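Local coordinates for protein putative tryptophan halogenase (Xanthomonas campestris pv. campestris, PDB 6Y1W) that is a flavin-dependent halogenase, probably using reduced FAD, oxygen and halide to halogenate an aromatic substrate, at residues Phe218-Cys221 against Leu227-Gly230; Arg389-Leu394 against Ile446-Gly451; Arg420-Leu425 against Gly436-Ala441. All coordinates share one frame; numbering follows the deposited sequence.

Interaction 1 stands apart, in the part of the fold where FAD is expected to bind: its centre lies about 32 Å from that of interaction 2 and about 31 Å from that of interaction 3. The other two are neighbours, with centres about 9 Å apart, and they touch: F391 CG of interaction 2 is 3.4 Å from F440 CD2 of interaction 3, and M423 CE meets L394 CD1 at 3.9 Å. One butanediol, hydrogen-bonded to A441 N, lies about 6 Å from the side chain of F391, while another butanediol lies beside L227 of interaction 1. The side chain of F391 is about 11 Å from that of K89, the predicted active-site lysine.

Interaction 1. Residues Phe218-Cys221 against Leu227-Gly230; sequences FLDC and LLIG
D220 turns its carboxylate toward residues 227-230 because CG stands opposite the backbone nitrogen about the first bond (chi1 -169°), while L228 extends its CG away from its own carbonyl carbon (chi1 -50°) and lays its chain obliquely across the aspartate stem. One oxygen, D220 OD2, receives two backbone N-H groups. The bond from I229 N to D220 OD2 is nearly straight, 2.8 Å long with an angle of 170°, and uses the anti lone pair. L228 N reaches the same D220 OD2 at 2.9 Å but from above the carboxylate plane, along a more bent path. The second oxygen, OD1, is hydrogen-bonded to the hydroxyl of T222, which is also hydrogen-bonded to L227 N, so both ends of the carboxylate are held and its rotation is fixed. The arrangement belongs to a Rossmann-type dinucleotide-binding fold: strand 217-220 lies beside strand 18-22 in the parallel core of the sheet, near the glycine-rich sequence predicted to bind FAD, and the chain then turns into the short, weakly bonded helix 227-232. Aspartate suits this junction because its short side chain holds the carboxylate close to the helix backbone, where one oxygen can accept both N-H groups; those dipoles would in turn be expected to stabilise its negative charge. Aliphatic atoms close round the polar centre. L228 CB and I229 CG2 each approach D220 OD2 to 3.4 Å, and L228 CD1 packs on F218 CB at 3.8 Å, meeting the ring obliquely. Apolar residues fit here because the layer continues beyond them: F218 and L228 both lie on I202 and L205 of strand 202-207, F218 also touches V20 and L228 touches A22, whereas the end of I229 leads off toward V235 and A335.

Interaction 2. Residues Arg389-Leu394 against Ile446-Gly451; sequences RDFVIL and IQVMLG
V448 sits at the centre of this contact, one methyl on each of two partners. CG2 meets the far end of the F391 ring obliquely, 3.7 Å from F391 CZ, as the two side chains approach from opposite directions. CG1 lies 3.7 Å from L394 CD2, the leucine and valine running antiparallel alongside one another. M449 adds its CG at 4.0 Å from L394 CD2, its chain roughly perpendicular to the leucine's. No hydrogen bond spans the gap; the fit is wholly apolar, and a beta-branched valine suits it by presenting two methyls on a short, stiff stem. With chi1 at -157° the F391 ring swings to the carbonyl side of its backbone and out from the helix, and L394, nearly one turn later, rests CD2 over a face of that ring near its rim, 4.2 Å above the plane. The large F391 and L394 side chains span most of the distance, since the segment axes, 24° from parallel, come no closer than 11.3 Å. In tryptophan halogenases a largely helical region packs against the flavin-binding part and helps enclose the substrate, and helices 371-397 and 442-451 probably belong to it; F391 also touches E347, predicted to bind L-tryptophan. The phenylalanine is held further by a ring stack with F440 and an edge-to-face contact with W445. V448 also touches Y104 and H106 of strand 102-107, and Q447 is tied to that region through S107 N and the T111 hydroxyl. Away from the contact, on helix 371-397, R389 grips D390 OD1 side-on, with NE at 3.1 Å and NH2 at 2.8 Å, so that D390 OD1 lies in the guanidinium plane. The other carboxylate oxygen, D390 OD2, bonds S418 of helix 417-429.

Interaction 3. Residues Arg420-Leu425 against Gly436-Ala441; sequences RHRMEL and GNELFA. With BUD ((2S,3S)-butane-2,3-diol), chain H.
The loop that leads into helix 442-451, with A441 at its N-cap position, is joined to helix 417-429 by a salt bridge between R422 and E438, and its far side lines a butanediol pocket. R422 NH2 lies at the modelled distance of 2.5 Å from E438 OE1, very short and doubtful in detail because that nitrogen is crowded in the model. The carboxylate comes to the edge of the guanidinium, with the two planes 34° apart. A bend at chi2 (-105°) and another at chi3 steer the long arginine chain to this meeting; a residue of such reach suits a gap where the nearest alpha carbons, of R422 and F440, are 12.3 Å apart. A water extends the link: it donates to F440 O at 2.8 Å and accepts a weak bond from R422 NH1, while its approach to E438 OE1 is doubtfully short. Beyond the water the backbone turns to the ligand. A441 N gives a nearly straight bond (172°) to butanediol O2 at 3.0 Å, while butanediol O1 sits at the edge of the F440 ring, 3.5 Å from F440 CD1. S444 of helix 442-451 bonds the diol too. R422 makes a cation-pi contact with F433, and H387 of helix 371-397 touches R422 and E438 and bonds F440 N; H421, the residue before R422 on helix 417-429, is hydrogen-bonded to E376 of the second subunit.

Interaction 1. Residues Phe218-Cys221 against Leu227-Gly230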
loop_
_atom_site.group_PDB
_atom_site.type_symbol
_atom_site.label_atom_id
_atom_site.label_comp_id
_atom_site.label_asym_id
_atom_site.label_seq_id
_atom_site.Cartn_x
_atom_site.Cartn_y
_atom_site.Cartn_z
ATOM N N PHE A 218 -12.406 21.877 -15.518
ATOM C CA PHE A 218 -12.887 21.229 -16.721
ATOM C C PHE A 218 -12.421 19.788 -16.689
ATOM O O PHE A 218 -11.235 19.534 -16.482
ATOM C CB PHE A 218 -12.348 21.915 -17.980
ATOM C CG PHE A 218 -12.949 23.301 -18.188
ATOM C CD1 PHE A 218 -12.469 24.382 -17.477
ATOM C CD2 PHE A 218 -14.050 23.471 -19.034
ATOM C CE1 PHE A 218 -13.043 25.624 -17.638
ATOM C CE2 PHE A 218 -14.617 24.711 -19.213
ATOM C CZ PHE A 218 -14.111 25.790 -18.528
ATOM N N LEU A 219 -13.326 18.860 -16.946
ATOM C CA LEU A 219 -12.924 17.460 -17.077
ATOM C C LEU A 219 -12.936 17.088 -18.552
ATOM O O LEU A 219 -13.977 17.207 -19.220
ATOM C CB LEU A 219 -13.867 16.540 -16.306
ATOM C CG LEU A 219 -14.111 16.922 -14.832
ATOM C CD1 LEU A 219 -14.977 15.836 -14.143
ATOM C CD2 LEU A 219 -12.800 17.192 -14.098
ATOM N N ASP A 220 -11.799 16.599 -19.067
ATOM C CA ASP A 220 -11.722 16.221 -20.485
ATOM C C ASP A 220 -12.092 14.749 -20.626
ATOM O O ASP A 220 -11.312 13.859 -20.275
ATOM C CB ASP A 220 -10.327 16.469 -21.053
ATOM C CG ASP A 220 -10.308 16.345 -22.555
ATOM O OD1 ASP A 220 -11.280 15.761 -23.118
ATOM O OD2 ASP A 220 -9.325 16.770 -23.177
ATOM N N CYS A 221 -13.336 14.513 -21.034
ATOM C CA CYS A 221 -13.844 13.180 -21.340
ATOM C C CYS A 221 -14.125 13.034 -22.832
ATOM O O CYS A 221 -15.066 12.338 -23.236
ATOM C CB CYS A 221 -15.102 12.891 -20.519
ATOM S SG CYS A 221 -14.788 12.922 -18.764
ATOM N N LEU A 227 -9.835 17.126 -26.680
ATOM C CA LEU A 227 -10.001 18.525 -27.086
ATOM C C LEU A 227 -9.349 19.493 -26.101
ATOM O O LEU A 227 -8.853 20.562 -26.493
ATOM C CB LEU A 227 -11.479 18.849 -27.202
ATOM C CG LEU A 227 -12.353 18.074 -28.185
ATOM C CD1 LEU A 227 -13.749 18.661 -28.177
ATOM C CD2 LEU A 227 -11.757 18.152 -29.579
ATOM N N LEU A 228 -9.410 19.185 -24.812
ATOM C CA LEU A 228 -8.867 20.107 -23.819
ATOM C C LEU A 228 -7.418 19.788 -23.448
ATOM O O LEU A 228 -6.538 20.649 -23.571
ATOM C CB LEU A 228 -9.761 20.122 -22.563
ATOM C CG LEU A 228 -11.268 20.323 -22.810
ATOM C CD1 LEU A 228 -12.016 20.418 -21.445
ATOM C CD2 LEU A 228 -11.547 21.556 -23.618
ATOM N N ILE A 229 -7.152 18.565 -22.963
ATOM C CA ILE A 229 -5.834 18.248 -22.438
ATOM C C ILE A 229 -4.829 18.181 -23.573
ATOM O O ILE A 229 -3.649 18.507 -23.378
ATOM C CB ILE A 229 -5.891 16.934 -21.627
ATOM C CG1 ILE A 229 -4.630 16.713 -20.780
ATOM C CG2 ILE A 229 -6.172 15.724 -22.547
ATOM C CD1 ILE A 229 -4.547 17.570 -19.489
ATOM N N GLY A 230 -5.288 17.803 -24.767
ATOM C CA GLY A 230 -4.406 17.655 -25.914
ATOM C C GLY A 230 -4.435 18.821 -26.872
ATOM O O GLY A 230 -3.427 19.520 -27.039
#

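Interaction 2. Residues Arg389-Leu394 against Ile446-Gly451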
loop_
_atom_site.group_PDB
_atom_site.type_symbol
_atom_site.label_atom_id
_atom_site.label_comp_id
_atom_site.label_asym_id
_atom_site.label_seq_id
_atom_site.Cartn_x
_atom_site.Cartn_y
_atom_site.Cartn_z
ATOM N N ARG A 389 0.363 -1.140 -16.916
ATOM C CA ARG A 389 1.113 -1.320 -18.164
ATOM C C ARG A 389 2.016 -2.541 -18.074
ATOM O O ARG A 389 2.032 -3.381 -18.993
ATOM C CB ARG A 389 1.941 -0.062 -18.468
ATOM C CG ARG A 389 2.817 -0.221 -19.737
ATOM C CD ARG A 389 4.001 0.715 -19.687
ATOM N NE ARG A 389 4.882 0.332 -18.597
ATOM C CZ ARG A 389 5.789 1.155 -18.060
ATOM N NH1 ARG A 389 5.902 2.394 -18.570
ATOM N NH2 ARG A 389 6.582 0.735 -17.049
ATOM N N ASP A 390 2.762 -2.667 -16.956
ATOM C CA ASP A 390 3.713 -3.774 -16.834
ATOM C C ASP A 390 2.989 -5.105 -16.862
ATOM O O ASP A 390 3.502 -6.092 -17.410
ATOM C CB ASP A 390 4.532 -3.651 -15.546
ATOM C CG ASP A 390 5.625 -2.586 -15.636
ATOM O OD1 ASP A 390 5.792 -1.967 -16.718
ATOM O OD2 ASP A 390 6.267 -2.353 -14.573
ATOM N N PHE A 391 1.802 -5.163 -16.254
ATOM C CA PHE A 391 1.066 -6.414 -16.210
ATOM C C PHE A 391 0.527 -6.790 -17.593
ATOM O O PHE A 391 0.453 -7.983 -17.936
ATOM C CB PHE A 391 -0.080 -6.295 -15.190
ATOM C CG PHE A 391 -0.542 -7.648 -14.651
ATOM C CD1 PHE A 391 0.068 -8.196 -13.531
ATOM C CD2 PHE A 391 -1.582 -8.350 -15.274
ATOM C CE1 PHE A 391 -0.351 -9.447 -13.039
ATOM C CE2 PHE A 391 -2.003 -9.571 -14.795
ATOM C CZ PHE A 391 -1.397 -10.130 -13.674
ATOM N N VAL A 392 0.128 -5.791 -18.389
ATOM C CA VAL A 392 -0.293 -6.049 -19.758
ATOM C C VAL A 392 0.890 -6.550 -20.571
ATOM O O VAL A 392 0.780 -7.544 -21.302
ATOM C CB VAL A 392 -0.922 -4.779 -20.350
ATOM C CG1 VAL A 392 -1.184 -4.922 -21.881
ATOM C CG2 VAL A 392 -2.214 -4.413 -19.573
ATOM N N ILE A 393 2.060 -5.917 -20.393
ATOM C CA ILE A 393 3.263 -6.384 -21.094
ATOM C C ILE A 393 3.591 -7.816 -20.726
ATOM O O ILE A 393 3.973 -8.632 -21.593
ATOM C CB ILE A 393 4.449 -5.463 -20.783
ATOM C CG1 ILE A 393 4.203 -4.084 -21.380
ATOM C CG2 ILE A 393 5.729 -6.016 -21.431
ATOM C CD1 ILE A 393 5.177 -3.013 -20.863
ATOM N N LEU A 394 3.423 -8.163 -19.446
ATOM C CA LEU A 394 3.671 -9.525 -19.001
ATOM C C LEU A 394 2.926 -10.557 -19.846
ATOM O O LEU A 394 3.483 -11.610 -20.187
ATOM C CB LEU A 394 3.260 -9.629 -17.535
ATOM C CG LEU A 394 3.199 -11.028 -16.972
ATOM C CD1 LEU A 394 4.582 -11.727 -16.956
ATOM C CD2 LEU A 394 2.634 -10.974 -15.569
ATOM N N ILE A 446 0.847 -14.326 -9.502
ATOM C CA ILE A 446 1.127 -15.760 -9.424
ATOM C C ILE A 446 0.361 -16.513 -10.499
ATOM O O ILE A 446 0.938 -17.294 -11.254
ATOM C CB ILE A 446 0.781 -16.324 -8.032
ATOM C CG1 ILE A 446 1.574 -15.627 -6.932
ATOM C CG2 ILE A 446 0.962 -17.852 -7.995
ATOM C CD1 ILE A 446 0.980 -15.894 -5.548
ATOM N N GLN A 447 -0.951 -16.281 -10.603
ATOM C CA GLN A 447 -1.725 -17.044 -11.586
ATOM C C GLN A 447 -1.226 -16.790 -13.005
ATOM O O GLN A 447 -1.127 -17.722 -13.820
ATOM C CB GLN A 447 -3.216 -16.722 -11.486
ATOM C CG GLN A 447 -3.910 -17.271 -10.233
ATOM C CD GLN A 447 -5.430 -17.096 -10.364
ATOM O OE1 GLN A 447 -5.882 -16.414 -11.240
ATOM N NE2 GLN A 447 -6.194 -17.722 -9.478
ATOM N N VAL A 448 -0.936 -15.534 -13.342
ATOM C CA VAL A 448 -0.526 -15.254 -14.713
ATOM C C VAL A 448 0.896 -15.753 -14.978
ATOM O O VAL A 448 1.168 -16.308 -16.053
ATOM C CB VAL A 448 -0.681 -13.755 -15.000
ATOM C CG1 VAL A 448 -0.092 -13.403 -16.325
ATOM C CG2 VAL A 448 -2.202 -13.448 -14.985
ATOM N N MET A 449 1.833 -15.548 -14.041
ATOM C CA MET A 449 3.188 -16.037 -14.334
ATOM C C MET A 449 3.243 -17.563 -14.359
ATOM O O MET A 449 3.860 -18.142 -15.267
ATOM C CB MET A 449 4.213 -15.460 -13.361
ATOM C CG MET A 449 4.410 -13.988 -13.680
ATOM S SD MET A 449 5.865 -13.271 -12.847
ATOM C CE MET A 449 5.241 -13.115 -11.184
ATOM N N LEU A 450 2.575 -18.251 -13.417
ATOM C CA LEU A 450 2.556 -19.712 -13.510
ATOM C C LEU A 450 1.823 -20.154 -14.770
ATOM O O LEU A 450 2.267 -21.088 -15.473
ATOM C CB LEU A 450 1.855 -20.309 -12.291
ATOM C CG LEU A 450 2.619 -20.501 -11.002
ATOM C CD1 LEU A 450 1.643 -21.050 -9.946
ATOM C CD2 LEU A 450 3.785 -21.471 -11.241
ATOM N N GLY A 451 0.680 -19.515 -15.051
ATOM C CA GLY A 451 -0.120 -19.907 -16.206
ATOM C C GLY A 451 0.584 -19.744 -17.534
ATOM O O GLY A 451 0.345 -20.517 -18.473
#

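Interaction 3. Residues Arg420-Leu425 against Gly436-Ala441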
loop_
_atom_site.group_PDB
_atom_site.type_symbol
_atom_site.label_atom_id
_atom_site.label_comp_id
_atom_site.label_asym_id
_atom_site.label_seq_id
_atom_site.Cartn_x
_atom_site.Cartn_y
_atom_site.Cartn_z
ATOM N N ARG A 420 10.872 -6.655 -15.469
ATOM C CA ARG A 420 11.917 -7.674 -15.427
ATOM C C ARG A 420 12.189 -8.114 -13.994
ATOM O O ARG A 420 12.340 -9.310 -13.716
ATOM C CB ARG A 420 13.197 -7.144 -16.083
ATOM C CG ARG A 420 14.353 -8.158 -16.072
ATOM C CD ARG A 420 15.546 -7.653 -16.900
ATOM N NE ARG A 420 15.172 -7.501 -18.301
ATOM C CZ ARG A 420 15.194 -8.502 -19.181
ATOM N NH1 ARG A 420 15.585 -9.709 -18.793
ATOM N NH2 ARG A 420 14.829 -8.303 -20.443
ATOM N N HIS A 421 12.280 -7.157 -13.066
ATOM C CA HIS A 421 12.539 -7.520 -11.678
ATOM C C HIS A 421 11.444 -8.420 -11.115
ATOM O O HIS A 421 11.739 -9.422 -10.441
ATOM C CB HIS A 421 12.696 -6.255 -10.819
ATOM C CG HIS A 421 12.818 -6.543 -9.347
ATOM N ND1 HIS A 421 13.983 -7.010 -8.771
ATOM C CD2 HIS A 421 11.919 -6.426 -8.336
ATOM C CE1 HIS A 421 13.795 -7.173 -7.470
ATOM N NE2 HIS A 421 12.548 -6.830 -7.182
ATOM N N ARG A 422 10.169 -8.124 -11.415
ATOM C CA ARG A 422 9.101 -8.982 -10.913
ATOM C C ARG A 422 9.172 -10.381 -11.517
ATOM O O ARG A 422 9.014 -11.380 -10.808
ATOM C CB ARG A 422 7.722 -8.360 -11.208
ATOM C CG ARG A 422 7.509 -6.951 -10.537
ATOM C CD ARG A 422 6.576 -7.061 -9.340
ATOM N NE ARG A 422 5.781 -5.865 -9.117
ATOM C CZ ARG A 422 4.740 -5.784 -8.295
ATOM N NH1 ARG A 422 4.330 -6.810 -7.580
ATOM N NH2 ARG A 422 4.096 -4.643 -8.193
ATOM N N MET A 423 9.430 -10.479 -12.823
ATOM C CA MET A 423 9.525 -11.800 -13.443
ATOM C C MET A 423 10.693 -12.612 -12.902
ATOM O O MET A 423 10.548 -13.821 -12.658
ATOM C CB MET A 423 9.646 -11.627 -14.961
ATOM C CG MET A 423 8.355 -11.032 -15.567
ATOM S SD MET A 423 8.488 -10.839 -17.352
ATOM C CE MET A 423 8.231 -12.572 -17.857
ATOM N N GLU A 424 11.845 -11.957 -12.689
ATOM C CA GLU A 424 13.024 -12.647 -12.160
ATOM C C GLU A 424 12.814 -13.086 -10.712
ATOM O O GLU A 424 13.232 -14.178 -10.319
ATOM C CB GLU A 424 14.258 -11.743 -12.311
ATOM C CG GLU A 424 14.751 -11.703 -13.772
ATOM C CD GLU A 424 15.888 -10.728 -14.056
ATOM O OE1 GLU A 424 16.432 -10.108 -13.114
ATOM O OE2 GLU A 424 16.234 -10.588 -15.253
ATOM N N LEU A 425 12.156 -12.262 -9.905
ATOM C CA LEU A 425 11.830 -12.676 -8.546
ATOM C C LEU A 425 11.019 -13.964 -8.542
ATOM O O LEU A 425 11.259 -14.872 -7.737
ATOM C CB LEU A 425 11.057 -11.550 -7.854
ATOM C CG LEU A 425 10.921 -11.618 -6.351
ATOM C CD1 LEU A 425 12.288 -11.522 -5.664
ATOM C CD2 LEU A 425 10.008 -10.474 -5.929
ATOM N N GLY A 436 1.770 -0.619 -2.477
ATOM C CA GLY A 436 0.922 0.557 -2.485
ATOM C C GLY A 436 -0.508 0.326 -2.928
ATOM O O GLY A 436 -1.206 -0.522 -2.366
ATOM N N ASN A 437 -0.956 1.076 -3.939
ATOM C CA ASN A 437 -2.264 0.832 -4.544
ATOM C C ASN A 437 -2.125 0.267 -5.944
ATOM O O ASN A 437 -2.948 0.579 -6.811
ATOM C CB ASN A 437 -3.186 2.065 -4.644
ATOM C CG ASN A 437 -3.169 2.934 -3.431
ATOM O OD1 ASN A 437 -3.313 2.452 -2.302
ATOM N ND2 ASN A 437 -3.077 4.244 -3.650
ATOM N N GLU A 438 -1.073 -0.517 -6.198
ATOM C CA GLU A 438 -1.047 -1.269 -7.446
ATOM C C GLU A 438 -2.340 -2.060 -7.558
ATOM O O GLU A 438 -2.841 -2.606 -6.569
ATOM C CB GLU A 438 0.148 -2.213 -7.490
ATOM C CG GLU A 438 1.441 -1.491 -7.725
ATOM C CD GLU A 438 2.636 -2.350 -7.378
ATOM O OE1 GLU A 438 2.454 -3.452 -6.797
ATOM O OE2 GLU A 438 3.767 -1.927 -7.703
ATOM N N LEU A 439 -2.876 -2.110 -8.785
ATOM C CA LEU A 439 -4.117 -2.842 -9.004
ATOM C C LEU A 439 -3.934 -4.341 -8.772
ATOM O O LEU A 439 -4.768 -4.975 -8.127
ATOM C CB LEU A 439 -4.632 -2.573 -10.419
ATOM C CG LEU A 439 -5.773 -3.485 -10.862
ATOM C CD1 LEU A 439 -7.027 -3.310 -9.986
ATOM C CD2 LEU A 439 -6.108 -3.187 -12.316
ATOM N N PHE A 440 -2.907 -4.944 -9.368
ATOM C CA PHE A 440 -2.874 -6.398 -9.445
ATOM C C PHE A 440 -2.322 -6.985 -8.145
ATOM O O PHE A 440 -1.219 -6.638 -7.707
ATOM C CB PHE A 440 -2.089 -6.831 -10.683
ATOM C CG PHE A 440 -2.833 -6.501 -11.963
ATOM C CD1 PHE A 440 -3.967 -7.223 -12.300
ATOM C CD2 PHE A 440 -2.435 -5.449 -12.787
ATOM C CE1 PHE A 440 -4.670 -6.919 -13.432
ATOM C CE2 PHE A 440 -3.136 -5.129 -13.926
ATOM C CZ PHE A 440 -4.258 -5.868 -14.261
ATOM N N ALA A 441 -3.118 -7.844 -7.526
ATOM C CA ALA A 441 -2.776 -8.484 -6.278
ATOM C C ALA A 441 -1.726 -9.582 -6.499
ATOM O O ALA A 441 -1.429 -9.989 -7.621
ATOM C CB ALA A 441 -4.030 -9.088 -5.650
HETATM C C1 BUD H . -8.638 -7.019 -10.736
HETATM O O1 BUD H . -7.092 -8.623 -11.560
HETATM C C2 BUD H . -7.218 -7.575 -10.626
HETATM O O2 BUD H . -5.643 -8.552 -9.009
HETATM C C3 BUD H . -6.975 -8.103 -9.208
HETATM C C4 BUD H . -7.278 -6.981 -8.207
HETATM O O HOH W 1 1.347 -5.506 -7.477
#